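Local coordinates for protein ATP-dependent RNA helicase HrpB (Escherichia coli, PDB 6EUD) that hydrolyses ATP to ADP and phosphate as a bacterial DExH-box NTPase of the DEAH/RHA helicase group and binds single-stranded RNA, at residues Leu363-Leu368 and Arg394-Leu399; Ala425-Ala430 and Lys441-Leu446; Leu494-Phe499 and Gln564-Leu569; Ala500-Arg505 and Pro538-Gly543; His532-Ala537 and Leu596-Gln601. All coordinates share one frame; numbering follows the deposited sequence.

How the contacts relate
From the N terminus, contact 1 closes the first loop, bringing helix 386-398 back against helix 361-370. Contact 2 follows in series and pairs helices 421-429 and 433-447; Leu-399 packs on Ala-425 between the two. Contact 3 then closes a long excursion from helix 491-498 to the end of helix 559-565. Contact 4 falls wholly within that excursion, where the chain around strand 503-506 meets strand 534-542. Contact 5 crosses both, since it starts on strand 534-542 and ends on strand 596-602, beyond contact 3. Contacts 4 and 5 share strand 534-542; contacts 1 to 3 tie the helices, contact 4 the curled mixed sheet, and contact 5 joins that sheet to the connector strands.

Contact 1: residues Leu363-Leu368 and Arg394-Leu399; sequences LLMELL and RLLQML
Leu-364 and Leu-368 stand one helical turn apart, joined by the bond from Leu-368 N to Leu-364 O at 3.0 Å, and both turn toward Leu-396 of the facing helix. Everything across the contact is apolar. Leu-396 enters as a fork: its CD1 lies 3.7 Å from Leu-364 CD2, the two side chains crossing at a slant, and meets Leu-368 CD1 tip to tip at 4.1 Å. The other prong, Leu-396 CD2, is met by Met-365 CE at 3.5 Å. The Met-365 chain leaves its backbone anti to N (chi1 -179°) and then bends at chi2 and again at chi3, which carries the terminal methyl round to Leu-396. The helical segments 363-368 and 394-398, parts of helices 361-370 and 386-398, pass steeply, at 79°, with axes 11.2 Å apart, so a single leucine serves as the bridge. Together with strands 402-403 and 406-407 the two helices are consistent with the winged-helix module that follows the second RecA-like domain in DEAH/RHA helicases. Leu-402 of strand 402-403 packs on both Leu-368 and Leu-396, and Pro-421 also covers Leu-396. From helix 361-370, Glu-366 forms a salt bridge to Arg-109 of helix 106-113.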
# COMPACT_ATOMS: atom_id res chain seq x y z
N LEU A 363 -0.77 7.78 -8.86
CA LEU A 363 -0.50 8.91 -8.00
C LEU A 363 0.94 9.38 -8.12
O LEU A 363 1.22 10.57 -8.19
CB LEU A 363 -0.81 8.54 -6.55
CG LEU A 363 -0.38 9.56 -5.50
CD1 LEU A 363 -1.05 10.89 -5.76
CD2 LEU A 363 -0.79 9.03 -4.14
N LEU A 364 1.85 8.42 -8.16
CA LEU A 364 3.27 8.73 -8.27
C LEU A 364 3.54 9.41 -9.61
O LEU A 364 4.32 10.36 -9.70
CB LEU A 364 4.11 7.46 -8.10
CG LEU A 364 5.64 7.56 -8.01
CD1 LEU A 364 6.01 8.50 -6.88
CD2 LEU A 364 6.25 6.17 -7.80
N MET A 365 2.89 8.91 -10.65
CA MET A 365 2.99 9.49 -11.97
C MET A 365 2.47 10.93 -11.95
O MET A 365 3.08 11.80 -12.53
CB MET A 365 2.22 8.62 -12.98
CG MET A 365 2.24 9.09 -14.42
SD MET A 365 3.84 8.86 -15.18
CE MET A 365 3.98 7.10 -15.12
N GLU A 366 1.37 11.18 -11.23
CA GLU A 366 0.83 12.55 -11.10
C GLU A 366 1.77 13.50 -10.36
O GLU A 366 1.99 14.63 -10.81
CB GLU A 366 -0.51 12.55 -10.37
CG GLU A 366 -1.62 11.80 -11.07
CD GLU A 366 -2.13 12.49 -12.34
OE1 GLU A 366 -1.54 13.50 -12.79
OE2 GLU A 366 -3.15 12.01 -12.87
N LEU A 367 2.28 13.06 -9.21
CA LEU A 367 3.20 13.87 -8.42
C LEU A 367 4.49 14.20 -9.19
O LEU A 367 4.97 15.33 -9.12
CB LEU A 367 3.55 13.16 -7.10
CG LEU A 367 2.36 12.88 -6.17
CD1 LEU A 367 2.81 12.15 -4.92
CD2 LEU A 367 1.63 14.17 -5.82
N LEU A 368 5.03 13.23 -9.93
CA LEU A 368 6.23 13.47 -10.74
C LEU A 368 5.98 14.52 -11.82
O LEU A 368 6.75 15.48 -11.96
CB LEU A 368 6.73 12.17 -11.38
CG LEU A 368 7.37 11.15 -10.44
CD1 LEU A 368 7.47 9.80 -11.13
CD2 LEU A 368 8.75 11.61 -9.97
N ARG A 394 8.96 0.83 -8.31
CA ARG A 394 9.44 -0.35 -9.02
C ARG A 394 8.65 -0.60 -10.29
O ARG A 394 9.24 -0.87 -11.32
CB ARG A 394 9.42 -1.59 -8.13
CG ARG A 394 10.55 -1.59 -7.12
CD ARG A 394 10.70 -2.93 -6.41
NE ARG A 394 9.50 -3.26 -5.65
CZ ARG A 394 9.29 -2.90 -4.39
NH1 ARG A 394 10.21 -2.21 -3.73
NH2 ARG A 394 8.16 -3.25 -3.79
N LEU A 395 7.33 -0.50 -10.22
CA LEU A 395 6.51 -0.68 -11.42
C LEU A 395 6.83 0.35 -12.51
O LEU A 395 6.93 0.00 -13.68
CB LEU A 395 5.02 -0.61 -11.08
CG LEU A 395 4.05 -0.56 -12.28
CD1 LEU A 395 4.25 -1.76 -13.24
CD2 LEU A 395 2.61 -0.51 -11.81
N LEU A 396 6.98 1.62 -12.12
CA LEU A 396 7.28 2.68 -13.08
C LEU A 396 8.63 2.42 -13.73
O LEU A 396 8.82 2.70 -14.93
CB LEU A 396 7.25 4.06 -12.39
CG LEU A 396 5.86 4.55 -11.95
CD1 LEU A 396 5.89 5.99 -11.48
CD2 LEU A 396 4.84 4.42 -13.07
N GLN A 397 9.57 1.86 -12.96
CA GLN A 397 10.85 1.43 -13.51
C GLN A 397 10.65 0.35 -14.58
O GLN A 397 11.17 0.47 -15.68
CB GLN A 397 11.77 0.93 -12.40
CG GLN A 397 12.50 2.05 -11.70
CD GLN A 397 12.94 1.70 -10.28
OE1 GLN A 397 12.71 0.59 -9.79
NE2 GLN A 397 13.56 2.66 -9.61
N MET A 398 9.88 -0.68 -14.25
CA MET A 398 9.56 -1.74 -15.20
C MET A 398 9.00 -1.17 -16.51
O MET A 398 9.31 -1.66 -17.59
CB MET A 398 8.56 -2.75 -14.59
CG MET A 398 8.37 -4.03 -15.43
SD MET A 398 6.92 -5.04 -15.02
CE MET A 398 5.65 -4.26 -16.00
N LEU A 399 8.18 -0.13 -16.39
CA LEU A 399 7.50 0.46 -17.55
C LEU A 399 8.38 1.44 -18.32
O LEU A 399 7.98 1.95 -19.36
CB LEU A 399 6.21 1.16 -17.08
CG LEU A 399 5.16 0.23 -16.45
CD1 LEU A 399 4.00 1.03 -15.88
CD2 LEU A 399 4.67 -0.86 -17.45

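Contact 2: residues Ala425-Ala430 and Lys441-Leu446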
# COMPACT_ATOMS: atom_id res chain seq x y z
N ALA A 425 1.84 3.40 -20.66
CA ALA A 425 3.12 2.85 -21.09
C ALA A 425 2.94 2.06 -22.39
O ALA A 425 3.74 2.20 -23.33
CB ALA A 425 3.70 1.95 -20.00
N MET A 426 1.89 1.26 -22.45
CA MET A 426 1.59 0.49 -23.64
C MET A 426 1.38 1.40 -24.85
O MET A 426 1.97 1.18 -25.91
CB MET A 426 0.36 -0.39 -23.39
CG MET A 426 0.02 -1.36 -24.51
SD MET A 426 -1.37 -2.40 -23.97
CE MET A 426 -2.59 -1.12 -23.64
N LEU A 427 0.57 2.43 -24.68
CA LEU A 427 0.26 3.35 -25.76
C LEU A 427 1.51 4.04 -26.30
O LEU A 427 1.72 4.10 -27.52
CB LEU A 427 -0.76 4.38 -25.28
CG LEU A 427 -2.18 3.83 -25.26
CD1 LEU A 427 -3.08 4.68 -24.36
CD2 LEU A 427 -2.73 3.76 -26.68
N VAL A 428 2.34 4.54 -25.38
CA VAL A 428 3.54 5.31 -25.70
C VAL A 428 4.62 4.41 -26.32
O VAL A 428 5.49 4.87 -27.03
CB VAL A 428 4.05 6.06 -24.41
CG1 VAL A 428 5.40 6.68 -24.60
CG2 VAL A 428 3.09 7.16 -24.01
N SER A 429 4.55 3.11 -26.06
CA SER A 429 5.53 2.18 -26.62
C SER A 429 5.20 1.76 -28.07
O SER A 429 6.01 1.12 -28.75
CB SER A 429 5.66 0.93 -25.73
OG SER A 429 4.53 0.06 -25.87
N ALA A 430 4.00 2.09 -28.54
CA ALA A 430 3.63 1.84 -29.93
C ALA A 430 4.62 2.55 -30.87
O ALA A 430 4.89 3.74 -30.70
CB ALA A 430 2.20 2.30 -30.19
N LYS A 441 -7.26 0.44 -28.39
CA LYS A 441 -8.38 -0.46 -28.24
C LYS A 441 -8.17 -1.39 -27.04
O LYS A 441 -9.07 -1.56 -26.20
CB LYS A 441 -8.60 -1.29 -29.51
CG LYS A 441 -9.70 -2.32 -29.34
CD LYS A 441 -10.62 -2.37 -30.53
CE LYS A 441 -11.89 -3.10 -30.13
NZ LYS A 441 -12.82 -3.21 -31.28
N ILE A 442 -6.98 -1.98 -26.95
CA ILE A 442 -6.65 -2.82 -25.79
C ILE A 442 -6.88 -2.05 -24.50
O ILE A 442 -7.45 -2.58 -23.54
CB ILE A 442 -5.20 -3.32 -25.83
CG1 ILE A 442 -5.02 -4.33 -26.97
CG2 ILE A 442 -4.82 -3.94 -24.49
CD1 ILE A 442 -5.76 -5.66 -26.74
N ALA A 443 -6.46 -0.80 -24.49
CA ALA A 443 -6.54 0.03 -23.31
C ALA A 443 -8.00 0.32 -22.95
O ALA A 443 -8.38 0.30 -21.79
CB ALA A 443 -5.76 1.33 -23.51
N ALA A 444 -8.82 0.59 -23.96
CA ALA A 444 -10.21 0.90 -23.68
C ALA A 444 -10.89 -0.35 -23.10
O ALA A 444 -11.69 -0.26 -22.17
CB ALA A 444 -10.92 1.39 -24.94
N ILE A 445 -10.53 -1.52 -23.62
CA ILE A 445 -11.03 -2.78 -23.08
C ILE A 445 -10.63 -3.01 -21.62
O ILE A 445 -11.49 -3.29 -20.78
CB ILE A 445 -10.52 -3.97 -23.91
CG1 ILE A 445 -11.09 -3.87 -25.32
CG2 ILE A 445 -10.93 -5.29 -23.25
CD1 ILE A 445 -10.58 -4.93 -26.24
N LEU A 446 -9.34 -2.90 -21.31
CA LEU A 446 -8.87 -3.14 -19.93
C LEU A 446 -9.46 -2.14 -18.91
O LEU A 446 -9.63 -2.47 -17.74
CB LEU A 446 -7.34 -3.14 -19.89
CG LEU A 446 -6.74 -4.32 -20.67
CD1 LEU A 446 -5.21 -4.30 -20.76
CD2 LEU A 446 -7.20 -5.63 -20.04
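Met-426 reaches across to Ile-442 and Ala-443 and carries most of this buried contact. Its terminal CE rests 3.7 Å from Ile-442 CG2, with the sulfur beside the same methyl, SD to Ile-442 CG2 being 3.8 Å. CE also comes within 4.0 Å of Ala-443 CB. The methionine and isoleucine side chains cross at about a right angle, and it is the CG2 branch of Ile-442 that does the touching, while CG1 and CD1 lead off elsewhere. Met-426 is stretched out through CB, CG and SD and turns only at its last bond (chi3 58°), which lays CE against the Ile-442 and Ala-443 pair. Beside it Leu-427 adds a looser touch, CD1 to Ala-443 CB at 4.4 Å.

Behind this first shell, Met-426 O accepts a hydrogen bond from Ser-429 OG at 2.8 Å, the donor tilted 28° from the carbonyl plane, in the last turn of its helix. The two helical segments run almost exactly antiparallel, at 173°, with axes 10.4 Å apart, as in a helical hairpin; with helices 457-462 and 491-498 this is consistent with the ratchet-like helix bundle of DEAH/RHA helicases. The small Ala-443 lies where the backbones come nearest, opposite Leu-427. Helix 491-498 packs on Met-426 through Leu-494 and Ala-498, helix 457-462 backs Ile-442 through Leu-457 and Phe-461, and helix 409-417 meets Leu-427 through Leu-417.

Contact 3: residues Leu494-Phe499 and Gln564-Leu569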
# COMPACT_ATOMS: atom_id res chain seq x y z
N LEU A 494 2.94 -5.36 -27.43
CA LEU A 494 2.44 -4.22 -26.65
C LEU A 494 2.10 -4.60 -25.20
O LEU A 494 2.46 -3.89 -24.25
CB LEU A 494 1.21 -3.62 -27.33
CG LEU A 494 1.49 -2.95 -28.68
CD1 LEU A 494 0.19 -2.75 -29.40
CD2 LEU A 494 2.18 -1.62 -28.46
N LEU A 495 1.40 -5.71 -25.05
CA LEU A 495 1.08 -6.22 -23.73
C LEU A 495 2.32 -6.63 -22.95
O LEU A 495 2.45 -6.33 -21.76
CB LEU A 495 0.16 -7.43 -23.84
CG LEU A 495 -1.35 -7.26 -23.88
CD1 LEU A 495 -1.99 -8.62 -23.59
CD2 LEU A 495 -1.83 -6.19 -22.90
N ALA A 496 3.22 -7.35 -23.63
CA ALA A 496 4.46 -7.84 -23.04
C ALA A 496 5.22 -6.74 -22.29
O ALA A 496 5.75 -6.99 -21.22
CB ALA A 496 5.36 -8.45 -24.12
N GLY A 497 5.25 -5.53 -22.85
CA GLY A 497 5.95 -4.43 -22.23
C GLY A 497 5.30 -3.98 -20.93
O GLY A 497 5.97 -3.87 -19.89
N ALA A 498 3.99 -3.75 -20.97
CA ALA A 498 3.28 -3.17 -19.84
C ALA A 498 2.80 -4.20 -18.81
O ALA A 498 2.43 -3.83 -17.70
CB ALA A 498 2.11 -2.35 -20.34
N PHE A 499 2.80 -5.48 -19.17
CA PHE A 499 2.35 -6.52 -18.25
C PHE A 499 3.31 -7.70 -18.20
O PHE A 499 2.88 -8.84 -18.08
CB PHE A 499 0.96 -7.01 -18.65
CG PHE A 499 -0.07 -5.92 -18.68
CD1 PHE A 499 -0.29 -5.18 -19.84
CD2 PHE A 499 -0.80 -5.61 -17.55
CE1 PHE A 499 -1.24 -4.18 -19.86
CE2 PHE A 499 -1.76 -4.59 -17.56
CZ PHE A 499 -1.98 -3.89 -18.71
N GLN A 564 11.66 -13.68 -28.92
CA GLN A 564 12.40 -13.21 -30.07
C GLN A 564 12.05 -11.75 -30.35
O GLN A 564 12.93 -10.94 -30.62
CB GLN A 564 12.13 -14.09 -31.29
CG GLN A 564 13.26 -15.04 -31.63
CD GLN A 564 14.49 -14.32 -32.15
OE1 GLN A 564 14.46 -13.71 -33.22
NE2 GLN A 564 15.58 -14.36 -31.38
N ARG A 565 10.77 -11.43 -30.27
CA ARG A 565 10.28 -10.07 -30.50
C ARG A 565 10.71 -9.13 -29.37
O ARG A 565 10.98 -7.94 -29.60
CB ARG A 565 8.76 -10.08 -30.64
CG ARG A 565 8.11 -8.71 -30.75
CD ARG A 565 8.73 -7.88 -31.87
NE ARG A 565 7.93 -6.70 -32.21
CZ ARG A 565 7.91 -5.58 -31.49
NH1 ARG A 565 8.61 -5.49 -30.37
NH2 ARG A 565 7.16 -4.56 -31.89
N CYS A 566 10.80 -9.67 -28.16
CA CYS A 566 11.08 -8.88 -26.96
C CYS A 566 12.16 -9.56 -26.11
O CYS A 566 11.86 -10.11 -25.04
CB CYS A 566 9.81 -8.69 -26.12
SG CYS A 566 8.30 -8.18 -27.01
N PRO A 567 13.41 -9.50 -26.59
CA PRO A 567 14.54 -10.20 -25.96
C PRO A 567 14.79 -9.79 -24.52
O PRO A 567 15.34 -10.57 -23.75
CB PRO A 567 15.74 -9.82 -26.85
CG PRO A 567 15.32 -8.54 -27.54
CD PRO A 567 13.84 -8.69 -27.75
N GLN A 568 14.38 -8.58 -24.17
CA GLN A 568 14.64 -8.04 -22.84
C GLN A 568 13.83 -8.77 -21.77
O GLN A 568 14.14 -8.68 -20.59
CB GLN A 568 14.34 -6.54 -22.80
CG GLN A 568 12.85 -6.18 -23.02
CD GLN A 568 12.41 -6.20 -24.49
OE1 GLN A 568 13.19 -6.50 -25.38
NE2 GLN A 568 11.14 -5.87 -24.73
N LEU A 569 12.79 -9.50 -22.18
CA LEU A 569 11.99 -10.30 -21.24
C LEU A 569 12.81 -11.39 -20.54
O LEU A 569 12.51 -11.79 -19.43
CB LEU A 569 10.82 -10.96 -21.95
CG LEU A 569 9.67 -10.04 -22.38
CD1 LEU A 569 8.55 -10.85 -23.01
CD2 LEU A 569 9.17 -9.21 -21.20
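Ala-496 presents its single methyl to Cys-566 and Leu-569, and these three residues make up the close part of the contact. The CB of Ala-496 stands 4.1 Å from Cys-566 SG and equally 4.1 Å from Leu-569 CD1. The second branch of Leu-569 touches backbone instead, CD2 lying 4.1 Å from Ala-496 O. Its CG lies anti to the carbonyl carbon (chi1 -72°), which sends both methyls toward helix 491-498. Cys-566 is where the chain leaves helix 559-565, and a short 3-10 turn follows on the way to connector strand 571-579, fastened by Leu-569 N to Cys-566 O at 3.1 Å; this fold-back brings SG and the leucine to the same alanine. Leu-562 of helix 559-565 adds to the packing on Ala-496 and Leu-569.

The outer side is looser. Gly-497, Pro-567 and Gln-568 are exposed, and the guanidinium of Arg-565 heads off to a long, weak ion pair with Glu-435. Methyls and a sulfur offer little directionality, so helix 491-498, the last of the helical region, and the turn are probably held together here by burial of a small apolar patch, with shape more than polar pairing setting their fit.

Contact 4: residues Ala500-Arg505 and Pro538-Gly543. With EDO (1,2-ethanediol), chain C.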
# COMPACT_ATOMS: atom_id res chain seq x y z
N ALA A 500 4.61 -7.43 -18.30
CA ALA A 500 5.63 -8.48 -18.30
C ALA A 500 5.56 -9.40 -17.07
O ALA A 500 5.76 -10.61 -17.17
CB ALA A 500 7.00 -7.87 -18.41
N ASP A 501 5.27 -8.82 -15.91
CA ASP A 501 5.13 -9.56 -14.66
C ASP A 501 3.88 -10.45 -14.66
O ASP A 501 3.70 -11.26 -13.74
CB ASP A 501 5.07 -8.59 -13.48
CG ASP A 501 4.01 -7.52 -13.67
OD1 ASP A 501 3.77 -7.12 -14.82
OD2 ASP A 501 3.39 -7.07 -12.68
N ARG A 502 3.01 -10.27 -15.65
CA ARG A 502 1.79 -11.06 -15.70
C ARG A 502 1.76 -12.02 -16.88
O ARG A 502 0.72 -12.55 -17.22
CB ARG A 502 0.57 -10.15 -15.73
CG ARG A 502 0.51 -9.26 -14.53
CD ARG A 502 -0.69 -8.36 -14.55
NE ARG A 502 -0.67 -7.46 -13.41
CZ ARG A 502 -1.51 -6.45 -13.25
NH1 ARG A 502 -2.43 -6.20 -14.18
NH2 ARG A 502 -1.42 -5.68 -12.18
N ILE A 503 2.92 -12.23 -17.50
CA ILE A 503 3.13 -13.35 -18.40
C ILE A 503 2.92 -14.66 -17.64
O ILE A 503 3.48 -14.85 -16.56
CB ILE A 503 4.53 -13.33 -18.98
CG1 ILE A 503 4.66 -12.15 -19.95
CG2 ILE A 503 4.85 -14.66 -19.64
CD1 ILE A 503 6.08 -11.90 -20.44
N ALA A 504 2.12 -15.56 -18.20
CA ALA A 504 1.74 -16.77 -17.47
C ALA A 504 2.17 -18.05 -18.18
O ALA A 504 1.98 -18.20 -19.39
CB ALA A 504 0.27 -16.78 -17.25
N ARG A 505 2.75 -18.97 -17.42
CA ARG A 505 3.12 -20.27 -17.96
C ARG A 505 2.34 -21.36 -17.24
O ARG A 505 2.08 -21.28 -16.03
CB ARG A 505 4.62 -20.51 -17.84
CG ARG A 505 5.05 -21.90 -18.28
CD ARG A 505 6.45 -22.21 -17.80
NE ARG A 505 6.76 -23.63 -17.94
CZ ARG A 505 7.37 -24.16 -18.99
NH1 ARG A 505 7.78 -23.39 -19.99
NH2 ARG A 505 7.59 -25.46 -19.03
N PRO A 538 -3.31 -9.70 -18.38
CA PRO A 538 -3.33 -8.36 -17.79
C PRO A 538 -4.39 -8.19 -16.69
O PRO A 538 -4.14 -7.46 -15.73
CB PRO A 538 -3.62 -7.45 -19.00
CG PRO A 538 -4.21 -8.31 -20.00
CD PRO A 538 -3.59 -9.66 -19.82
N LEU A 539 -5.53 -8.85 -16.81
CA LEU A 539 -6.60 -8.69 -15.83
C LEU A 539 -6.76 -9.92 -14.92
O LEU A 539 -7.05 -11.03 -15.38
CB LEU A 539 -7.92 -8.40 -16.55
CG LEU A 539 -8.98 -7.65 -15.76
CD1 LEU A 539 -8.42 -6.36 -15.22
CD2 LEU A 539 -10.17 -7.39 -16.64
N LEU A 540 -6.57 -9.70 -13.62
CA LEU A 540 -6.51 -10.78 -12.63
C LEU A 540 -7.32 -10.49 -11.38
O LEU A 540 -7.18 -9.42 -10.78
CB LEU A 540 -5.06 -11.03 -12.22
CG LEU A 540 -4.10 -11.50 -13.29
CD1 LEU A 540 -2.69 -11.04 -12.99
CD2 LEU A 540 -4.18 -13.01 -13.36
N LEU A 541 -8.11 -11.47 -10.96
CA LEU A 541 -8.88 -11.37 -9.72
C LEU A 541 -8.27 -12.22 -8.61
O LEU A 541 -8.45 -13.44 -8.57
CB LEU A 541 -10.34 -11.77 -9.96
CG LEU A 541 -11.24 -11.73 -8.72
CD1 LEU A 541 -11.17 -10.37 -8.02
CD2 LEU A 541 -12.68 -12.07 -9.09
N GLN A 542 -7.57 -11.57 -7.70
CA GLN A 542 -6.92 -12.23 -6.57
C GLN A 542 -7.95 -12.62 -5.52
O GLN A 542 -8.64 -11.74 -5.00
CB GLN A 542 -5.86 -11.32 -5.97
CG GLN A 542 -4.96 -11.95 -4.94
CD GLN A 542 -3.73 -11.10 -4.65
OE1 GLN A 542 -3.31 -10.29 -5.48
NE2 GLN A 542 -3.16 -11.28 -3.47
N GLY A 543 -8.05 -13.92 -5.24
CA GLY A 543 -8.97 -14.44 -4.24
C GLY A 543 -8.87 -13.71 -2.91
O GLY A 543 -9.83 -13.09 -2.46
C1 EDO C . 6.78 -5.98 -10.91
O1 EDO C . 6.41 -4.86 -10.14
C2 EDO C . 6.27 -7.27 -10.24
O2 EDO C . 4.83 -7.30 -10.16
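The chain at Arg-502 runs antiparallel to the start of 538-543, with the CA atoms of Arg-502 and Pro-538 6.2 Å apart. The Arg-502 side chain, fully extended from CG to NE, reaches across to the start of 538-543. Its NH1 reaches Pro-538 O at 2.6 Å, arriving with the guanidinium edge-on and near its plane; the N-H...O angle of 125° makes this a weak, bent bond. The aliphatic part passes alongside Leu-540 in the opposite sense, CD lying 3.7 Å from Leu-540 CD1. The arginine thus supplies an aliphatic flank for the leucine and a donor for the proline carbonyl. A leucine in its place would probably leave the carbonyl of Pro-538 without this donor and Leu-540 with less cover. Next door, Asp-501 OD2 takes a hydrogen bond from 1,2-ethanediol O2 at 2.9 Å, the diol probably coming from the crystallisation liquor, and forms a salt bridge to Arg-422. The contact belongs to the curled mixed sheet around strands 503-506 and 534-542, consistent with the OB-fold domain of DEAH/RHA helicases. Leu-307 of strand 307-314 packs on both Arg-502 and Leu-540, Leu-515 and Ile-551 of neighbouring strands also meet Leu-540, and Phe-499 after helix 491-498 covers Pro-538.

Contact 5: residues His532-Ala537 and Leu596-Gln601; sequences HEWLIA and LTVKVQ
The connector region of HrpB meets the curled mixed sheet here, where Trp-534 of strand 534-542 packs on Leu-596 and Val-598 of strand 596-602. The far, six-membered end of the indole does the touching. Its CZ3 comes to 3.9 Å from Leu-596 CD1, and the adjacent CH2 to 3.8 Å from Val-598 CG2, both methyls meeting the ring at a slant. Leu-596 and the tryptophan approach from opposing directions, whereas Val-598 crosses the indole obliquely. The first torsion of Trp-534 (chi1 -73°) places CG beside its backbone N, and chi2 of 89° turns the ring plane about perpendicular to the plane of CA, CB and CG; the far end of the indole bridges backbones whose nearest CA atoms, of Trp-534 and Val-598, are 10.5 Å apart. Strand 596-602 is an outer strand of a three-stranded antiparallel sheet and carries a classic beta bulge: Val-598 and Lys-599 both lie opposite Leu-591 of strand 584-593. The two sheets are thus joined side chain to side chain, without strand pairing between these segments. Strand 503-506 lines the junction, Ile-503 and Arg-505 packing on Trp-534 and Arg-505 also on Leu-596. Arg-505 is held in turn by a salt bridge to Glu-533.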
# COMPACT_ATOMS: atom_id res chain seq x y z
N HIS A 532 -3.54 -23.70 -23.79
CA HIS A 532 -2.23 -23.19 -24.20
C HIS A 532 -1.28 -23.00 -23.03
O HIS A 532 -1.71 -22.75 -21.90
CB HIS A 532 -2.39 -21.86 -24.94
CG HIS A 532 -3.24 -21.97 -26.17
ND1 HIS A 532 -2.74 -22.39 -27.38
CD2 HIS A 532 -4.56 -21.74 -26.36
CE1 HIS A 532 -3.72 -22.40 -28.27
NE2 HIS A 532 -4.83 -22.01 -27.68
N GLU A 533 0.01 -23.11 -23.32
CA GLU A 533 1.02 -23.06 -22.27
C GLU A 533 1.47 -21.65 -21.88
O GLU A 533 1.80 -21.40 -20.71
CB GLU A 533 2.25 -23.85 -22.71
CG GLU A 533 3.33 -23.90 -21.66
CD GLU A 533 4.50 -24.71 -22.11
OE1 GLU A 533 4.41 -25.27 -23.23
OE2 GLU A 533 5.51 -24.78 -21.37
N TRP A 534 1.50 -20.74 -22.84
CA TRP A 534 1.96 -19.39 -22.52
C TRP A 534 0.91 -18.32 -22.79
O TRP A 534 0.37 -18.23 -23.89
CB TRP A 534 3.22 -19.07 -23.30
CG TRP A 534 4.40 -19.78 -22.78
CD1 TRP A 534 4.83 -21.01 -23.14
CD2 TRP A 534 5.31 -19.30 -21.78
NE1 TRP A 534 5.96 -21.34 -22.44
CE2 TRP A 534 6.28 -20.31 -21.59
CE3 TRP A 534 5.41 -18.13 -21.03
CZ2 TRP A 534 7.33 -20.17 -20.69
CZ3 TRP A 534 6.46 -17.99 -20.13
CH2 TRP A 534 7.41 -19.01 -19.97
N LEU A 535 0.63 -17.51 -21.77
CA LEU A 535 -0.33 -16.42 -21.88
C LEU A 535 0.24 -15.11 -21.36
O LEU A 535 1.28 -15.10 -20.71
CB LEU A 535 -1.61 -16.73 -21.10
CG LEU A 535 -2.30 -18.08 -21.35
CD1 LEU A 535 -3.41 -18.28 -20.32
CD2 LEU A 535 -2.83 -18.15 -22.79
N ILE A 536 -0.44 -14.01 -21.67
CA ILE A 536 -0.22 -12.77 -20.93
C ILE A 536 -1.57 -12.45 -20.31
O ILE A 536 -2.56 -12.35 -21.02
CB ILE A 536 0.23 -11.59 -21.83
CG1 ILE A 536 1.43 -11.99 -22.69
CG2 ILE A 536 0.59 -10.41 -20.96
CD1 ILE A 536 1.92 -10.89 -23.55
N ALA A 537 -1.62 -12.32 -18.99
CA ALA A 537 -2.89 -12.10 -18.31
C ALA A 537 -2.93 -10.74 -17.63
O ALA A 537 -2.63 -10.63 -16.44
CB ALA A 537 -3.16 -13.20 -17.29
N LEU A 596 9.79 -17.38 -13.86
CA LEU A 596 9.40 -18.51 -14.72
C LEU A 596 10.59 -19.09 -15.44
O LEU A 596 11.20 -18.41 -16.27
CB LEU A 596 8.35 -18.08 -15.76
CG LEU A 596 6.99 -17.65 -15.24
CD1 LEU A 596 6.08 -17.19 -16.38
CD2 LEU A 596 6.37 -18.80 -14.46
N THR A 597 10.93 -20.33 -15.14
CA THR A 597 12.04 -20.96 -15.83
C THR A 597 11.60 -21.31 -17.25
O THR A 597 10.60 -22.00 -17.46
CB THR A 597 12.53 -22.20 -15.09
OG1 THR A 597 13.01 -21.82 -13.79
CG2 THR A 597 13.66 -22.86 -15.86
N VAL A 598 12.33 -20.80 -18.23
CA VAL A 598 11.95 -21.03 -19.63
C VAL A 598 12.77 -22.17 -20.20
O VAL A 598 12.27 -22.99 -20.98
CB VAL A 598 12.14 -19.75 -20.47
CG1 VAL A 598 11.92 -20.04 -21.95
CG2 VAL A 598 11.19 -18.68 -20.00
N LYS A 599 14.03 -22.23 -19.79
CA LYS A 599 14.91 -23.28 -20.24
C LYS A 599 16.02 -23.50 -19.22
O LYS A 599 16.49 -22.55 -18.58
CB LYS A 599 15.50 -22.94 -21.61
CG LYS A 599 16.09 -24.13 -22.32
CD LYS A 599 16.64 -23.79 -23.69
CE LYS A 599 17.90 -22.94 -23.59
NZ LYS A 599 18.55 -22.79 -24.93
N VAL A 600 16.42 -24.75 -19.05
CA VAL A 600 17.60 -25.08 -18.27
C VAL A 600 18.53 -25.92 -19.14
O VAL A 600 18.11 -26.86 -19.81
CB VAL A 600 17.26 -25.84 -16.97
CG1 VAL A 600 16.85 -24.86 -15.90
CG2 VAL A 600 16.16 -26.84 -17.20
N GLN A 601 19.81 -25.55 -19.14
CA GLN A 601 20.79 -26.22 -19.98
C GLN A 601 22.08 -26.43 -19.22
O GLN A 601 22.37 -25.70 -18.28
CB GLN A 601 21.04 -25.41 -21.26
CG GLN A 601 21.36 -23.93 -21.02
CD GLN A 601 21.60 -23.16 -22.32
OE1 GLN A 601 21.03 -22.08 -22.54
NE2 GLN A 601 22.45 -23.70 -23.19